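Local coordinates for putative outer membrane protein (LpxR) (PDB 3FID) that probably acts as a lipid A deacylase of the outer membrane, removing acyl chains from lipopolysaccharide, at residues Ser1-Ala12 / Ser286-Phe296; Asp44-Ser52 / Gly86-Thr94. One frame throughout, in Å; residues are numbered along the deposited sequence.

Interaction 1: residues Ser1-Ala12 / Ser286-Phe296; sequences SSLAISVANDDA and SYINGDITFFF. With ZN (zinc ion), chain C; ZN (zinc ion), chain G; ZN (zinc ion), chain D.
Ser1 and Phe296, the two chain ends, meet directly: Ser1 N donates a hydrogen bond to the terminal oxygen OXT of Phe296 at 3.0 Å. The carbonyl O of Ser1 takes the backbone N of Phe296 and also sits 3.8 Å above the plane of the Phe296 ring, over its centre. Further along, Val7 and Gly290 exchange two backbone bonds, as do Asn9 and Ile288. Just beyond, Ala12 CB rests on Ile288 CG2 at 3.6 Å: with CG2 anti to the carbonyl carbon and CG1 between it and the backbone N (chi1 63°), both branches lie near Ala12. Here the first and last strands, 2-9 and 285-295, run antiparallel and close the outer-membrane beta barrel. Leu3, Ile5, Val7, Ile292 and Phe294 make the apolar outer surface; Ser2, Ser6, Asn289 and Asp291 are buried inside. There Asn289 ND2 donates to Asp291 OD1 at 3.0 Å, while Asn289 OD1 is held by Asn273 and Arg256. At the terminal end Ser1 grips one zinc ion, completed by Asp44, through N (2.3 Å) and OG; OG bridges to a second, bound also by His43 and Tyr41. At the far end Asp10 OD2 binds another at 2.3 Å, shared with Thr34 O.

Interaction 2: residues Asp44-Ser52 / Gly86-Thr94; sequences DLTDASQLS and GLEWNSLAT. With ZN (zinc ion), chain C.
Strands 49-52 and 86-92 run antiparallel, their axes 4.6 Å apart at closest and 166° between their directions, and five backbone hydrogen bonds join the two segments. They are neighbours in the wall of the beta barrel, the first entered through the tight turn that leads from strand 33-44. Asp44 OD1, where the turn starts, binds a zinc ion at 2.1 Å. In that turn Thr46 OG1 accepts from the backbone N of Ala48, an ST turn. On the outer side, Ser49 OG and Ser91 OG are hydrogen-bonded at 2.9 Å; either could donate. Next to them lies the indole of Trp89: with CG anti to the backbone N (chi1 -179°), the six-membered ring is carried across to the other strand. Its CZ2 reaches Ser49 CB at 3.5 Å, and its CZ3 meets Leu45 CD1 at 4.0 Å; NE1 is taken by Tyr99. Inside the barrel, Gln50 and Asn90 run alongside each other, their amide planes 62° apart, joined by a weak bond from Asn90 ND2 to Gln50 OE1. Gln50 OE1 is also held by Arg204; Asn90 ND2 also donates to Asp196, and Arg98 holds its OD1. Glu88 forms a salt bridge with Arg100, and Ser52 OG is hydrogen-bonded to Ser42 OG. A water ties Glu88 to Ser52, accepting from Ser52 OG at 2.6 Å and donating to Glu88 O at 3.1 Å and Glu88 OE1 at 3.0 Å.

From the N terminus, the chain leaves Ser1 as the first barrel strand, passes the helices after Asp10, and returns along strand 33-44 to the turn that begins at Asp44. Interaction 2 then closes a short loop, joining 44-52 to 86-94 across 33 intervening residues. Interaction 1 closes nearly the whole chain, with 273 residues between its segments, so interaction 2 is nested inside it. Strand 33-44 lies between the two contacts, pairing with 2-9 on one flank and 49-60 on the other. Although their centres are about 20 Å apart, the contacts meet at one zinc ion, whose ligands Ser1 OG and Asp44 OD1 lie 3.0 Å apart.

Interaction 1: residues Ser1-Ala12 / Ser286-Phe296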
ATOM      1  N   SER A   1     -10.121 -12.376  14.758  1.00 23.15           N
ATOM      2  CA  SER A   1      -8.679 -12.199  14.465  1.00 22.39           C
ATOM      3  C   SER A   1      -8.349 -12.644  13.066  1.00 22.56           C
ATOM      4  O   SER A   1      -8.958 -13.589  12.542  1.00 22.15           O
ATOM      5  CB  SER A   1      -7.820 -12.989  15.440  1.00 22.42           C
ATOM      6  OG  SER A   1      -8.010 -12.479  16.750  1.00 23.47           O
ATOM      7  N   SER A   2      -7.369 -11.959  12.477  1.00 21.93           N
ATOM      8  CA  SER A   2      -6.864 -12.334  11.163  1.00 20.97           C
ATOM      9  C   SER A   2      -5.340 -12.277  11.140  1.00 20.23           C
ATOM     10  O   SER A   2      -4.719 -11.444  11.821  1.00 20.75           O
ATOM     11  CB  SER A   2      -7.550 -11.542  10.014  1.00 20.97           C
ATOM     12  OG  SER A   2      -7.249 -10.136   9.975  1.00 21.26           O
ATOM     13  N   LEU A   3      -4.761 -13.226  10.412  1.00 19.02           N
ATOM     14  CA  LEU A   3      -3.335 -13.316  10.137  1.00 17.77           C
ATOM     15  C   LEU A   3      -3.225 -13.246   8.596  1.00 16.12           C
ATOM     16  O   LEU A   3      -3.894 -14.008   7.890  1.00 15.56           O
ATOM     17  CB  LEU A   3      -2.827 -14.662  10.671  1.00 18.28           C
ATOM     18  CG  LEU A   3      -1.375 -15.156  10.715  1.00 20.16           C
ATOM     19  CD1 LEU A   3      -0.779 -15.240   9.323  1.00 26.34           C
ATOM     20  CD2 LEU A   3      -0.519 -14.304  11.615  1.00 21.11           C
ATOM     21  N   ALA A   4      -2.425 -12.312   8.088  1.00 14.59           N
ATOM     22  CA  ALA A   4      -2.409 -12.069   6.646  1.00 13.92           C
ATOM     23  C   ALA A   4      -1.018 -11.998   6.069  1.00 13.39           C
ATOM     24  O   ALA A   4      -0.099 -11.510   6.728  1.00 12.85           O
ATOM     25  CB  ALA A   4      -3.177 -10.773   6.314  1.00 14.05           C
ATOM     26  N   ILE A   5      -0.894 -12.465   4.831  1.00 13.16           N
ATOM     27  CA  ILE A   5       0.323 -12.306   4.023  1.00 14.53           C
ATOM     28  C   ILE A   5      -0.102 -11.508   2.796  1.00 13.54           C
ATOM     29  O   ILE A   5      -1.084 -11.862   2.148  1.00 14.53           O
ATOM     30  CB  ILE A   5       0.814 -13.679   3.489  1.00 16.39           C
ATOM     31  CG1 ILE A   5       0.793 -14.719   4.621  1.00 20.59           C
ATOM     32  CG2 ILE A   5       2.207 -13.541   2.786  1.00 17.12           C
ATOM     33  CD1 ILE A   5       2.149 -15.032   5.242  1.00 25.74           C
ATOM     34  N   SER A   6       0.644 -10.469   2.445  1.00 12.79           N
ATOM     35  CA  SER A   6       0.290  -9.724   1.238  1.00 12.36           C
ATOM     36  C   SER A   6       1.530  -9.485   0.374  1.00 11.73           C
ATOM     37  O   SER A   6       2.588  -9.114   0.889  1.00 11.29           O
ATOM     38  CB  SER A   6      -0.410  -8.411   1.581  1.00 11.80           C
ATOM     39  OG  SER A   6      -0.742  -7.671   0.381  1.00 13.72           O
ATOM     40  N   VAL A   7       1.382  -9.731  -0.917  1.00 12.03           N
ATOM     41  CA  VAL A   7       2.458  -9.539  -1.903  1.00 12.30           C
ATOM     42  C   VAL A   7       1.985  -8.454  -2.903  1.00 12.77           C
ATOM     43  O   VAL A   7       0.896  -8.578  -3.487  1.00 13.04           O
ATOM     44  CB  VAL A   7       2.792 -10.888  -2.604  1.00 12.56           C
ATOM     45  CG1 VAL A   7       3.804 -10.730  -3.764  1.00 14.43           C
ATOM     46  CG2 VAL A   7       3.324 -11.927  -1.572  1.00 13.02           C
ATOM     47  N   ALA A   8       2.790  -7.404  -3.085  1.00 11.65           N
ATOM     48  CA  ALA A   8       2.517  -6.371  -4.111  1.00 11.53           C
ATOM     49  C   ALA A   8       3.545  -6.513  -5.221  1.00 10.84           C
ATOM     50  O   ALA A   8       4.703  -6.818  -4.951  1.00  9.80           O
ATOM     51  CB  ALA A   8       2.584  -4.993  -3.532  1.00 10.07           C
ATOM     52  N   ASN A   9       3.101  -6.321  -6.456  1.00 11.12           N
ATOM     53  CA  ASN A   9       3.980  -6.397  -7.609  1.00 11.79           C
ATOM     54  C   ASN A   9       3.451  -5.452  -8.710  1.00 12.39           C
ATOM     55  O   ASN A   9       2.236  -5.355  -8.935  1.00 10.40           O
ATOM     56  CB  ASN A   9       4.065  -7.844  -8.119  1.00 12.78           C
ATOM     57  CG  ASN A   9       5.358  -8.136  -8.907  1.00 14.01           C
ATOM     58  OD1 ASN A   9       5.932  -7.267  -9.586  1.00 14.34           O
ATOM     59  ND2 ASN A   9       5.811  -9.378  -8.818  1.00 19.55           N
ATOM     60  N   ASP A  10       4.370  -4.753  -9.377  1.00 12.91           N
ATOM     61  CA  ASP A  10       3.968  -3.985 -10.554  1.00 13.92           C
ATOM     62  C   ASP A  10       3.676  -4.924 -11.736  1.00 13.41           C
ATOM     63  O   ASP A  10       2.897  -4.565 -12.642  1.00 13.31           O
ATOM     64  CB  ASP A  10       4.988  -2.888 -10.920  1.00 13.01           C
ATOM     65  CG  ASP A  10       6.338  -3.444 -11.292  1.00 17.72           C
ATOM     66  OD1 ASP A  10       6.871  -3.077 -12.343  1.00 25.37           O
ATOM     67  OD2 ASP A  10       6.900  -4.239 -10.542  1.00 19.41           O
ATOM     68  N   ASP A  11       4.304  -6.114 -11.726  1.00 13.32           N
ATOM     69  CA  ASP A  11       3.985  -7.189 -12.680  1.00 14.09           C
ATOM     70  C   ASP A  11       2.779  -7.972 -12.159  1.00 12.95           C
ATOM     71  O   ASP A  11       2.875  -8.713 -11.166  1.00 13.59           O
ATOM     72  CB  ASP A  11       5.202  -8.124 -12.883  1.00 14.82           C
ATOM     73  CG  ASP A  11       4.906  -9.326 -13.796  1.00 18.49           C
ATOM     74  OD1 ASP A  11       3.788  -9.475 -14.328  1.00 19.86           O
ATOM     75  OD2 ASP A  11       5.830 -10.146 -13.976  1.00 21.43           O
ATOM     76  N   ALA A  12       1.637  -7.826 -12.815  1.00 12.68           N
ATOM     77  CA  ALA A  12       0.387  -8.337 -12.232  1.00 13.13           C
ATOM     78  C   ALA A  12       0.082  -9.732 -12.753  1.00 13.87           C
ATOM     79  O   ALA A  12      -0.948 -10.302 -12.407  1.00 13.10           O
ATOM     80  CB  ALA A  12      -0.808  -7.374 -12.525  1.00 13.02           C
ATOM     81  N   SER A 286       0.780   1.755 -12.072  1.00  9.15           N
ATOM     82  CA  SER A 286      -0.205   0.754 -11.594  1.00  9.66           C
ATOM     83  C   SER A 286       0.485  -0.506 -11.050  1.00  9.63           C
ATOM     84  O   SER A 286       1.579  -0.912 -11.496  1.00  9.20           O
ATOM     85  CB  SER A 286      -1.181   0.364 -12.713  1.00  8.98           C
ATOM     86  OG  SER A 286      -0.475  -0.181 -13.824  1.00 13.74           O
ATOM     87  N   TYR A 287      -0.181  -1.145 -10.099  1.00  9.45           N
ATOM     88  CA  TYR A 287       0.336  -2.367  -9.512  1.00  9.64           C
ATOM     89  C   TYR A 287      -0.826  -3.111  -8.869  1.00  9.82           C
ATOM     90  O   TYR A 287      -1.951  -2.571  -8.754  1.00 10.21           O
ATOM     91  CB  TYR A 287       1.417  -2.050  -8.461  1.00 10.06           C
ATOM     92  CG  TYR A 287       0.937  -1.241  -7.255  1.00 11.49           C
ATOM     93  CD1 TYR A 287       0.853   0.144  -7.294  1.00 11.09           C
ATOM     94  CD2 TYR A 287       0.585  -1.885  -6.076  1.00  9.17           C
ATOM     95  CE1 TYR A 287       0.416   0.871  -6.162  1.00 10.77           C
ATOM     96  CE2 TYR A 287       0.133  -1.184  -4.953  1.00  9.33           C
ATOM     97  CZ  TYR A 287       0.061   0.171  -5.001  1.00 12.51           C
ATOM     98  OH  TYR A 287      -0.375   0.784  -3.857  1.00 16.66           O
ATOM     99  N   ILE A 288      -0.560  -4.335  -8.442  1.00 10.31           N
ATOM    100  CA  ILE A 288      -1.564  -5.089  -7.700  1.00 11.11           C
ATOM    101  C   ILE A 288      -1.033  -5.500  -6.351  1.00 10.72           C
ATOM    102  O   ILE A 288       0.172  -5.506  -6.118  1.00 10.33           O
ATOM    103  CB  ILE A 288      -2.015  -6.363  -8.429  1.00 12.25           C
ATOM    104  CG1 ILE A 288      -0.837  -7.346  -8.598  1.00 13.87           C
ATOM    105  CG2 ILE A 288      -2.672  -6.011  -9.776  1.00 14.91           C
ATOM    106  CD1 ILE A 288      -1.253  -8.768  -8.911  1.00 17.85           C
ATOM    107  N   ASN A 289      -1.948  -5.825  -5.454  1.00 11.60           N
ATOM    108  CA  ASN A 289      -1.584  -6.654  -4.316  1.00 12.29           C
ATOM    109  C   ASN A 289      -2.542  -7.849  -4.249  1.00 12.37           C
ATOM    110  O   ASN A 289      -3.723  -7.730  -4.616  1.00 10.59           O
ATOM    111  CB  ASN A 289      -1.435  -5.847  -2.998  1.00 13.43           C
ATOM    112  CG  ASN A 289      -2.705  -5.118  -2.565  1.00 16.92           C
ATOM    113  OD1 ASN A 289      -2.975  -3.987  -2.997  1.00 18.71           O
ATOM    114  ND2 ASN A 289      -3.470  -5.741  -1.667  1.00 18.73           N
ATOM    115  N   GLY A 290      -2.001  -9.005  -3.849  1.00 11.57           N
ATOM    116  CA  GLY A 290      -2.798 -10.211  -3.635  1.00 12.82           C
ATOM    117  C   GLY A 290      -2.548 -10.669  -2.213  1.00 12.81           C
ATOM    118  O   GLY A 290      -1.391 -10.673  -1.739  1.00 12.18           O
ATOM    119  N   ASP A 291      -3.627 -10.993  -1.505  1.00 13.26           N
ATOM    120  CA  ASP A 291      -3.501 -11.305  -0.082  1.00 12.43           C
ATOM    121  C   ASP A 291      -4.165 -12.639   0.265  1.00 12.43           C
ATOM    122  O   ASP A 291      -5.197 -13.023  -0.318  1.00 10.76           O
ATOM    123  CB  ASP A 291      -4.100 -10.213   0.831  1.00 13.69           C
ATOM    124  CG  ASP A 291      -4.045  -8.790   0.228  1.00 15.11           C
ATOM    125  OD1 ASP A 291      -3.005  -8.337  -0.278  1.00 16.06           O
ATOM    126  OD2 ASP A 291      -5.074  -8.093   0.321  1.00 17.65           O
ATOM    127  N   ILE A 292      -3.554 -13.342   1.210  1.00 11.38           N
ATOM    128  CA  ILE A 292      -4.164 -14.548   1.774  1.00 13.88           C
ATOM    129  C   ILE A 292      -4.323 -14.237   3.243  1.00 13.46           C
ATOM    130  O   ILE A 292      -3.354 -13.843   3.895  1.00 13.53           O
ATOM    131  CB  ILE A 292      -3.267 -15.795   1.615  1.00 14.54           C
ATOM    132  CG1 ILE A 292      -3.048 -16.124   0.135  1.00 14.84           C
ATOM    133  CG2 ILE A 292      -3.908 -17.001   2.346  1.00 13.15           C
ATOM    134  CD1 ILE A 292      -2.067 -17.285  -0.080  1.00 17.56           C
ATOM    135  N   THR A 293      -5.560 -14.340   3.738  1.00 14.42           N
ATOM    136  CA  THR A 293      -5.868 -13.949   5.095  1.00 13.87           C
ATOM    137  C   THR A 293      -6.546 -15.128   5.789  1.00 15.05           C
ATOM    138  O   THR A 293      -7.536 -15.678   5.283  1.00 14.13           O
ATOM    139  CB  THR A 293      -6.792 -12.735   5.114  1.00 14.40           C
ATOM    140  OG1 THR A 293      -6.229 -11.706   4.295  1.00 13.29           O
ATOM    141  CG2 THR A 293      -6.931 -12.193   6.551  1.00 15.17           C
ATOM    142  N   PHE A 294      -5.992 -15.517   6.931  1.00 15.50           N
ATOM    143  CA  PHE A 294      -6.643 -16.497   7.785  1.00 17.98           C
ATOM    144  C   PHE A 294      -7.419 -15.710   8.813  1.00 18.39           C
ATOM    145  O   PHE A 294      -6.871 -14.840   9.460  1.00 18.66           O
ATOM    146  CB  PHE A 294      -5.601 -17.436   8.395  1.00 18.65           C
ATOM    147  CG  PHE A 294      -4.869 -18.223   7.359  1.00 20.32           C
ATOM    148  CD1 PHE A 294      -5.461 -19.334   6.767  1.00 24.20           C
ATOM    149  CD2 PHE A 294      -3.625 -17.797   6.903  1.00 24.35           C
ATOM    150  CE1 PHE A 294      -4.800 -20.044   5.756  1.00 23.80           C
ATOM    151  CE2 PHE A 294      -2.949 -18.503   5.893  1.00 27.66           C
ATOM    152  CZ  PHE A 294      -3.539 -19.629   5.325  1.00 25.32           C
ATOM    153  N   PHE A 295      -8.719 -15.965   8.893  1.00 19.46           N
ATOM    154  CA  PHE A 295      -9.601 -15.187   9.770  1.00 20.22           C
ATOM    155  C   PHE A 295     -10.444 -16.166  10.580  1.00 20.92           C
ATOM    156  O   PHE A 295     -10.996 -17.123  10.038  1.00 20.31           O
ATOM    157  CB  PHE A 295     -10.455 -14.178   8.973  1.00 19.75           C
ATOM    158  CG  PHE A 295     -11.594 -14.793   8.167  1.00 20.36           C
ATOM    159  CD1 PHE A 295     -11.362 -15.380   6.928  1.00 19.04           C
ATOM    160  CD2 PHE A 295     -12.913 -14.707   8.629  1.00 20.55           C
ATOM    161  CE1 PHE A 295     -12.382 -15.911   6.190  1.00 19.43           C
ATOM    162  CE2 PHE A 295     -13.962 -15.250   7.885  1.00 19.79           C
ATOM    163  CZ  PHE A 295     -13.699 -15.837   6.654  1.00 19.28           C
ATOM    164  N   PHE A 296     -10.516 -15.922  11.882  1.00 22.23           N
ATOM    165  CA  PHE A 296     -11.003 -16.928  12.820  1.00 24.00           C
ATOM    166  C   PHE A 296     -11.373 -16.257  14.131  1.00 24.61           C
ATOM    167  O   PHE A 296     -11.673 -16.919  15.113  1.00 25.39           O
ATOM    168  CB  PHE A 296      -9.927 -18.004  13.045  1.00 24.43           C
ATOM    169  CG  PHE A 296      -8.532 -17.446  13.218  1.00 24.71           C
ATOM    170  CD1 PHE A 296      -7.677 -17.306  12.120  1.00 26.25           C
ATOM    171  CD2 PHE A 296      -8.078 -17.040  14.466  1.00 24.52           C
ATOM    172  CE1 PHE A 296      -6.387 -16.778  12.279  1.00 25.54           C
ATOM    173  CE2 PHE A 296      -6.800 -16.508  14.625  1.00 24.29           C
ATOM    174  CZ  PHE A 296      -5.957 -16.376  13.533  1.00 24.71           C
ATOM    175  OXT PHE A 296     -11.377 -15.027  14.223  1.00 24.77           O
TER
HETATM  176 ZN    ZN C 297     -10.058 -13.070  16.988  1.00 35.66          ZN
HETATM  177 ZN    ZN G 301       8.813  -5.003  -9.500  0.50 27.13          ZN
HETATM  178 ZN    ZN D 298      -6.776 -12.929  18.097  1.00 31.66          ZN
HETATM  179  O   HOH W   1       1.513  -2.706 -14.034  1.00 10.62           O

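Interaction 2: residues Asp44-Ser52 / Gly86-Thr94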
ATOM      1  N   ASP A  44      -8.940  -9.089  17.760  1.00 20.20           N
ATOM      2  CA  ASP A  44     -10.135  -8.382  18.226  1.00 22.80           C
ATOM      3  C   ASP A  44     -10.139  -8.298  19.737  1.00 22.81           C
ATOM      4  O   ASP A  44     -10.236  -9.313  20.418  1.00 23.14           O
ATOM      5  CB  ASP A  44     -11.439  -9.031  17.714  1.00 23.66           C
ATOM      6  CG  ASP A  44     -11.483 -10.548  17.911  1.00 29.39           C
ATOM      7  OD1 ASP A  44     -10.414 -11.209  17.933  1.00 32.11           O
ATOM      8  OD2 ASP A  44     -12.616 -11.100  18.026  1.00 36.41           O
ATOM      9  N   LEU A  45     -10.002  -7.088  20.264  1.00 24.11           N
ATOM     10  CA  LEU A  45     -10.156  -6.865  21.700  1.00 25.23           C
ATOM     11  C   LEU A  45     -11.634  -6.892  22.115  1.00 25.21           C
ATOM     12  O   LEU A  45     -11.977  -7.379  23.189  1.00 24.53           O
ATOM     13  CB  LEU A  45      -9.448  -5.592  22.145  1.00 25.99           C
ATOM     14  CG  LEU A  45      -7.932  -5.799  22.281  1.00 28.46           C
ATOM     15  CD1 LEU A  45      -7.259  -5.405  21.001  1.00 29.77           C
ATOM     16  CD2 LEU A  45      -7.372  -4.969  23.429  1.00 30.95           C
ATOM     17  N   THR A  46     -12.490  -6.388  21.229  1.00 24.74           N
ATOM     18  CA  THR A  46     -13.929  -6.487  21.343  1.00 24.58           C
ATOM     19  C   THR A  46     -14.445  -6.747  19.935  1.00 24.89           C
ATOM     20  O   THR A  46     -13.650  -6.837  18.988  1.00 24.67           O
ATOM     21  CB  THR A  46     -14.572  -5.182  21.868  1.00 24.37           C
ATOM     22  OG1 THR A  46     -14.481  -4.154  20.870  1.00 23.17           O
ATOM     23  CG2 THR A  46     -13.901  -4.699  23.144  1.00 24.41           C
ATOM     24  N   ASP A  47     -15.759  -6.888  19.787  1.00 24.44           N
ATOM     25  CA  ASP A  47     -16.362  -7.004  18.453  1.00 24.60           C
ATOM     26  C   ASP A  47     -16.122  -5.727  17.651  1.00 23.39           C
ATOM     27  O   ASP A  47     -16.104  -5.767  16.429  1.00 23.86           O
ATOM     28  CB  ASP A  47     -17.870  -7.286  18.543  1.00 25.29           C
ATOM     29  CG  ASP A  47     -18.177  -8.752  18.869  1.00 29.56           C
ATOM     30  OD1 ASP A  47     -19.370  -9.090  19.037  1.00 33.36           O
ATOM     31  OD2 ASP A  47     -17.229  -9.565  18.973  1.00 31.88           O
ATOM     32  N   ALA A  48     -15.928  -4.608  18.342  1.00 21.91           N
ATOM     33  CA  ALA A  48     -15.775  -3.313  17.665  1.00 21.22           C
ATOM     34  C   ALA A  48     -14.323  -2.882  17.352  1.00 20.71           C
ATOM     35  O   ALA A  48     -14.115  -2.002  16.519  1.00 19.33           O
ATOM     36  CB  ALA A  48     -16.475  -2.239  18.451  1.00 21.52           C
ATOM     37  N   SER A  49     -13.344  -3.502  18.024  1.00 20.64           N
ATOM     38  CA  SER A  49     -11.987  -2.967  18.091  1.00 20.40           C
ATOM     39  C   SER A  49     -10.887  -4.005  17.894  1.00 20.47           C
ATOM     40  O   SER A  49     -10.902  -5.069  18.532  1.00 19.20           O
ATOM     41  CB  SER A  49     -11.770  -2.294  19.437  1.00 21.28           C
ATOM     42  OG  SER A  49     -12.536  -1.108  19.570  1.00 24.23           O
ATOM     43  N   GLN A  50      -9.902  -3.652  17.063  1.00 19.36           N
ATOM     44  CA  GLN A  50      -8.732  -4.495  16.831  1.00 19.50           C
ATOM     45  C   GLN A  50      -7.440  -3.786  17.163  1.00 18.78           C
ATOM     46  O   GLN A  50      -7.334  -2.549  17.064  1.00 19.59           O
ATOM     47  CB  GLN A  50      -8.609  -4.899  15.368  1.00 20.15           C
ATOM     48  CG  GLN A  50      -9.695  -5.739  14.817  1.00 21.02           C
ATOM     49  CD  GLN A  50      -9.373  -6.199  13.400  1.00 23.13           C
ATOM     50  OE1 GLN A  50      -8.948  -5.403  12.535  1.00 26.35           O
ATOM     51  NE2 GLN A  50      -9.569  -7.479  13.159  1.00 23.23           N
ATOM     52  N   LEU A  51      -6.462  -4.596  17.560  1.00 18.44           N
ATOM     53  CA  LEU A  51      -5.079  -4.194  17.635  1.00 18.62           C
ATOM     54  C   LEU A  51      -4.297  -5.041  16.638  1.00 17.95           C
ATOM     55  O   LEU A  51      -4.360  -6.270  16.704  1.00 17.46           O
ATOM     56  CB  LEU A  51      -4.531  -4.442  19.041  1.00 18.34           C
ATOM     57  CG  LEU A  51      -3.112  -3.961  19.336  1.00 19.30           C
ATOM     58  CD1 LEU A  51      -2.884  -2.427  19.194  1.00 22.00           C
ATOM     59  CD2 LEU A  51      -2.709  -4.461  20.717  1.00 21.00           C
ATOM     60  N   SER A  52      -3.522  -4.381  15.765  1.00 17.02           N
ATOM     61  CA  SER A  52      -2.760  -5.070  14.723  1.00 15.93           C
ATOM     62  C   SER A  52      -1.257  -4.871  14.848  1.00 14.79           C
ATOM     63  O   SER A  52      -0.808  -3.807  15.251  1.00 14.59           O
ATOM     64  CB  SER A  52      -3.180  -4.559  13.349  1.00 16.27           C
ATOM     65  OG  SER A  52      -4.547  -4.810  13.157  1.00 17.59           O
ATOM     66  N   GLY A  86       5.044  -2.104  12.902  1.00 12.66           N
ATOM     67  CA  GLY A  86       4.316  -1.218  13.779  1.00 13.52           C
ATOM     68  C   GLY A  86       3.103  -1.852  14.416  1.00 14.87           C
ATOM     69  O   GLY A  86       2.858  -3.032  14.254  1.00 13.97           O
ATOM     70  N   LEU A  87       2.338  -1.007  15.091  1.00 16.05           N
ATOM     71  CA  LEU A  87       1.132  -1.387  15.787  1.00 17.13           C
ATOM     72  C   LEU A  87       0.037  -0.407  15.392  1.00 17.88           C
ATOM     73  O   LEU A  87       0.316   0.778  15.137  1.00 17.66           O
ATOM     74  CB  LEU A  87       1.365  -1.251  17.296  1.00 17.93           C
ATOM     75  CG  LEU A  87       2.256  -2.302  17.963  1.00 20.72           C
ATOM     76  CD1 LEU A  87       2.678  -1.782  19.339  1.00 24.91           C
ATOM     77  CD2 LEU A  87       1.519  -3.652  18.052  1.00 21.46           C
ATOM     78  N   GLU A  88      -1.207  -0.878  15.370  1.00 18.04           N
ATOM     79  CA  GLU A  88      -2.326  -0.013  15.025  1.00 19.40           C
ATOM     80  C   GLU A  88      -3.610  -0.392  15.761  1.00 19.36           C
ATOM     81  O   GLU A  88      -3.926  -1.568  15.871  1.00 19.42           O
ATOM     82  CB  GLU A  88      -2.585  -0.146  13.537  1.00 19.62           C
ATOM     83  CG  GLU A  88      -3.561   0.838  12.954  1.00 22.17           C
ATOM     84  CD  GLU A  88      -3.989   0.390  11.584  1.00 25.22           C
ATOM     85  OE1 GLU A  88      -4.935  -0.418  11.499  1.00 24.76           O
ATOM     86  OE2 GLU A  88      -3.344   0.820  10.598  1.00 26.28           O
ATOM     87  N   TRP A  89      -4.349   0.621  16.210  1.00 19.95           N
ATOM     88  CA  TRP A  89      -5.688   0.468  16.775  1.00 19.98           C
ATOM     89  C   TRP A  89      -6.713   0.713  15.653  1.00 18.55           C
ATOM     90  O   TRP A  89      -6.609   1.697  14.941  1.00 18.79           O
ATOM     91  CB  TRP A  89      -5.845   1.496  17.908  1.00 22.19           C
ATOM     92  CG  TRP A  89      -7.153   1.457  18.603  1.00 25.12           C
ATOM     93  CD1 TRP A  89      -8.180   2.363  18.492  1.00 27.85           C
ATOM     94  CD2 TRP A  89      -7.578   0.478  19.550  1.00 27.26           C
ATOM     95  NE1 TRP A  89      -9.232   1.989  19.312  1.00 27.59           N
ATOM     96  CE2 TRP A  89      -8.887   0.836  19.968  1.00 28.16           C
ATOM     97  CE3 TRP A  89      -6.985  -0.678  20.079  1.00 28.94           C
ATOM     98  CZ2 TRP A  89      -9.608   0.084  20.897  1.00 28.20           C
ATOM     99  CZ3 TRP A  89      -7.715  -1.445  21.000  1.00 28.82           C
ATOM    100  CH2 TRP A  89      -9.011  -1.049  21.409  1.00 27.53           C
ATOM    101  N   ASN A  90      -7.665  -0.190  15.468  1.00 17.54           N
ATOM    102  CA  ASN A  90      -8.713  -0.069  14.424  1.00 17.38           C
ATOM    103  C   ASN A  90     -10.070  -0.252  15.091  1.00 17.71           C
ATOM    104  O   ASN A  90     -10.324  -1.313  15.639  1.00 17.05           O
ATOM    105  CB  ASN A  90      -8.510  -1.164  13.364  1.00 17.64           C
ATOM    106  CG  ASN A  90      -9.509  -1.078  12.196  1.00 17.82           C
ATOM    107  OD1 ASN A  90     -10.132  -0.053  11.954  1.00 18.26           O
ATOM    108  ND2 ASN A  90      -9.629  -2.153  11.467  1.00 16.46           N
ATOM    109  N   SER A  91     -10.937   0.764  15.079  1.00 18.06           N
ATOM    110  CA  SER A  91     -12.126   0.692  15.921  1.00 19.14           C
ATOM    111  C   SER A  91     -13.376   1.333  15.312  1.00 19.48           C
ATOM    112  O   SER A  91     -13.306   2.394  14.716  1.00 17.15           O
ATOM    113  CB  SER A  91     -11.833   1.353  17.262  1.00 19.77           C
ATOM    114  OG  SER A  91     -12.987   1.326  18.067  1.00 22.95           O
ATOM    115  N   LEU A  92     -14.512   0.658  15.468  1.00 20.65           N
ATOM    116  CA  LEU A  92     -15.801   1.296  15.228  1.00 23.09           C
ATOM    117  C   LEU A  92     -16.156   2.094  16.486  1.00 24.63           C
ATOM    118  O   LEU A  92     -16.490   1.512  17.520  1.00 25.76           O
ATOM    119  CB  LEU A  92     -16.881   0.258  14.902  1.00 22.55           C
ATOM    120  CG  LEU A  92     -16.639  -0.616  13.660  1.00 22.74           C
ATOM    121  CD1 LEU A  92     -17.857  -1.458  13.374  1.00 24.54           C
ATOM    122  CD2 LEU A  92     -16.294   0.212  12.427  1.00 23.08           C
ATOM    123  N   ALA A  93     -16.033   3.411  16.416  1.00 25.98           N
ATOM    124  CA  ALA A  93     -16.413   4.288  17.535  1.00 26.81           C
ATOM    125  C   ALA A  93     -17.913   4.223  17.753  1.00 27.86           C
ATOM    126  O   ALA A  93     -18.396   4.199  18.914  1.00 28.96           O
ATOM    127  CB  ALA A  93     -15.984   5.704  17.280  1.00 26.27           C
ATOM    128  N   THR A  94     -18.642   4.176  16.642  1.00 28.27           N
ATOM    129  CA  THR A  94     -20.090   4.012  16.628  1.00 28.87           C
ATOM    130  C   THR A  94     -20.504   3.248  15.339  1.00 28.45           C
ATOM    131  O   THR A  94     -19.631   2.818  14.584  1.00 27.65           O
ATOM    132  CB  THR A  94     -20.731   5.411  16.673  1.00 29.28           C
ATOM    133  OG1 THR A  94     -22.138   5.300  16.487  1.00 32.65           O
ATOM    134  CG2 THR A  94     -20.166   6.236  15.573  1.00 28.42           C
TER
HETATM  135 ZN    ZN C 297     -10.058 -13.070  16.988  1.00 35.66          ZN
HETATM  136  O   HOH W   2      -5.630  -2.525  13.529  1.00 27.65           O